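Local coordinates for uncharacterized protein (Enterococcus faecalis, PDB 3B48) that probably relays a phosphoryl group on histidine from phosphoenolpyruvate toward dihydroxyacetone, as the DhaM component of the dihydroxyacetone kinase complex, at residues 9-14 / 67-72. Sequence-based numbering, arbitrary orientation.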
loop_
_atom_site.group_PDB
_atom_site.type_symbol
_atom_site.label_atom_id
_atom_site.label_comp_id
_atom_site.label_asym_id
_atom_site.label_seq_id
_atom_site.Cartn_x
_atom_site.Cartn_y
_atom_site.Cartn_z
ATOM N N LEU B 9 3.881 3.468 -12.319
ATOM C CA LEU B 9 4.675 4.459 -11.593
ATOM C C LEU B 9 4.074 4.614 -10.200
ATOM O O LEU B 9 2.862 4.920 -10.042
ATOM C CB LEU B 9 4.746 5.807 -12.334
ATOM C CG LEU B 9 5.408 5.995 -13.714
ATOM C CD1 LEU B 9 4.706 5.207 -14.864
ATOM C CD2 LEU B 9 5.444 7.507 -14.023
ATOM N N LEU B 10 4.954 4.365 -9.227
ATOM C CA LEU B 10 4.643 4.261 -7.817
ATOM C C LEU B 10 5.189 5.492 -7.104
ATOM O O LEU B 10 6.412 5.632 -6.946
ATOM C CB LEU B 10 5.318 3.006 -7.220
ATOM C CG LEU B 10 5.053 1.652 -7.906
ATOM C CD1 LEU B 10 6.007 0.620 -7.332
ATOM C CD2 LEU B 10 3.649 1.257 -7.620
ATOM N N VAL B 11 4.277 6.361 -6.671
ATOM C CA VAL B 11 4.627 7.604 -5.950
ATOM C C VAL B 11 4.296 7.536 -4.445
ATOM O O VAL B 11 3.251 7.074 -4.056
ATOM C CB VAL B 11 3.979 8.823 -6.618
ATOM C CG1 VAL B 11 4.587 10.113 -6.076
ATOM C CG2 VAL B 11 4.134 8.686 -8.160
ATOM N N SER B 12 5.243 7.953 -3.609
ATOM C CA SER B 12 5.027 7.914 -2.176
ATOM C C SER B 12 5.958 8.917 -1.564
ATOM O O SER B 12 6.883 9.327 -2.227
ATOM C CB SER B 12 5.336 6.496 -1.643
ATOM O OG SER B 12 5.103 6.380 -0.249
ATOM N N HIS B 13 5.735 9.305 -0.306
ATOM C CA HIS B 13 6.826 9.893 0.496
ATOM C C HIS B 13 8.006 8.941 0.710
ATOM O O HIS B 13 9.121 9.365 0.775
ATOM C CB HIS B 13 6.325 10.350 1.862
ATOM C CG HIS B 13 5.686 11.694 1.847
ATOM N ND1 HIS B 13 5.794 12.580 2.898
ATOM C CD2 HIS B 13 4.943 12.316 0.904
ATOM C CE1 HIS B 13 5.139 13.687 2.603
ATOM N NE2 HIS B 13 4.613 13.549 1.398
ATOM N N SER B 14 7.729 7.649 0.819
ATOM C CA SER B 14 8.720 6.656 1.241
ATOM C C SER B 14 9.255 5.932 0.027
ATOM O O SER B 14 8.489 5.322 -0.722
ATOM C CB SER B 14 8.067 5.663 2.233
ATOM O OG SER B 14 8.847 4.513 2.527
ATOM N N PHE B 67 1.105 5.003 -19.310
ATOM C CA PHE B 67 1.699 5.219 -17.979
ATOM C C PHE B 67 0.629 5.312 -16.914
ATOM O O PHE B 67 -0.187 6.254 -16.923
ATOM C CB PHE B 67 2.573 6.474 -17.940
ATOM C CG PHE B 67 3.686 6.483 -18.965
ATOM C CD1 PHE B 67 4.906 5.838 -18.701
ATOM C CD2 PHE B 67 3.524 7.160 -20.179
ATOM C CE1 PHE B 67 5.931 5.844 -19.629
ATOM C CE2 PHE B 67 4.532 7.177 -21.125
ATOM C CZ PHE B 67 5.745 6.528 -20.864
ATOM N N LEU B 68 0.662 4.335 -16.004
ATOM C CA LEU B 68 -0.277 4.214 -14.865
ATOM C C LEU B 68 0.329 4.707 -13.563
ATOM O O LEU B 68 1.342 4.163 -13.086
ATOM C CB LEU B 68 -0.736 2.759 -14.692
ATOM C CG LEU B 68 -1.039 1.921 -15.942
ATOM C CD1 LEU B 68 -1.892 0.715 -15.565
ATOM C CD2 LEU B 68 -1.672 2.697 -17.116
ATOM N N ILE B 69 -0.271 5.757 -13.010
ATOM C CA ILE B 69 0.274 6.435 -11.814
ATOM C C ILE B 69 -0.498 6.099 -10.531
ATOM O O ILE B 69 -1.685 6.390 -10.440
ATOM C CB ILE B 69 0.405 8.001 -12.018
ATOM C CG1 ILE B 69 1.633 8.349 -12.869
ATOM C CG2 ILE B 69 0.622 8.705 -10.708
ATOM C CD1 ILE B 69 1.477 8.135 -14.336
ATOM N N PHE B 70 0.182 5.448 -9.583
ATOM C CA PHE B 70 -0.344 5.173 -8.255
ATOM C C PHE B 70 0.384 6.013 -7.172
ATOM O O PHE B 70 1.605 6.167 -7.210
ATOM C CB PHE B 70 -0.236 3.685 -7.901
ATOM C CG PHE B 70 -0.840 2.776 -8.916
ATOM C CD1 PHE B 70 -2.032 2.112 -8.649
ATOM C CD2 PHE B 70 -0.237 2.591 -10.158
ATOM C CE1 PHE B 70 -2.600 1.282 -9.599
ATOM C CE2 PHE B 70 -0.803 1.733 -11.099
ATOM C CZ PHE B 70 -1.982 1.095 -10.825
ATOM N N ALA B 71 -0.383 6.562 -6.235
ATOM C CA ALA B 71 0.170 7.278 -5.077
ATOM C C ALA B 71 -0.522 6.782 -3.816
ATOM O O ALA B 71 -1.621 6.210 -3.871
ATOM C CB ALA B 71 0.017 8.798 -5.227
ATOM N N ASP B 72 0.120 6.952 -2.673
ATOM C CA ASP B 72 -0.584 6.647 -1.436
ATOM C C ASP B 72 -1.295 7.884 -0.886
ATOM O O ASP B 72 -2.519 7.934 -0.843
ATOM C CB ASP B 72 0.320 5.998 -0.399
ATOM C CG ASP B 72 1.698 6.705 -0.235
ATOM O OD1 ASP B 72 1.890 7.889 -0.639
ATOM O OD2 ASP B 72 2.590 6.036 0.351
HETATM O O HOH W 1 3.198 9.368 0.811
#
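Phe67 and Phe70 both meet Leu9 at a ring edge: CD1 of Leu9 lies near the plane of the Phe67 ring, 3.9 Å from Phe67 CD1, whereas the Phe70 ring turns its CD2 edge to Leu9 O, with that oxygen in the ring plane. The backbones are the two inner strands of a four-stranded parallel sheet, ordered 2-1-3-4 as in the IIA domains of the mannose PTS family. Evidence for the parallel register is the alternating ladder: Leu9 N donates to Leu68 O (2.7 Å, 177°), Leu9 O accepts from Phe70 N, and Phe70 O from Val11 N. Pairing places Leu9, Val11, Ile69 and Ala71 on one face, under helices 51-60 and 75-84, and Leu10 and Phe70 on the other, against helix 102-113, with helix 15-27 also covering Leu10. On the first face the Leu9 branches divide the work: chi1 of -64° swings CG to the backbone N side, and the second torsion then splits the methyls, CD1 serving Phe67 while CD2 reaches Ile69 CD1 at 4.0 Å.

Toward the C-terminal ends of both segments, polar groups take over. Ser12 OG gives its hydrogen to Asp72 OD2 (2.6 Å), arriving on the syn side but 27° out of the carboxylate plane, and accepts from Ser14 N (3.1 Å), closing an ST turn just before helix 15-27. His13 follows, its NE2 hydrogen-bonded to Ser75 OG, while Met24 of the second subunit packs on Ser12 and His13. One water accepts from His13 N at 2.8 Å.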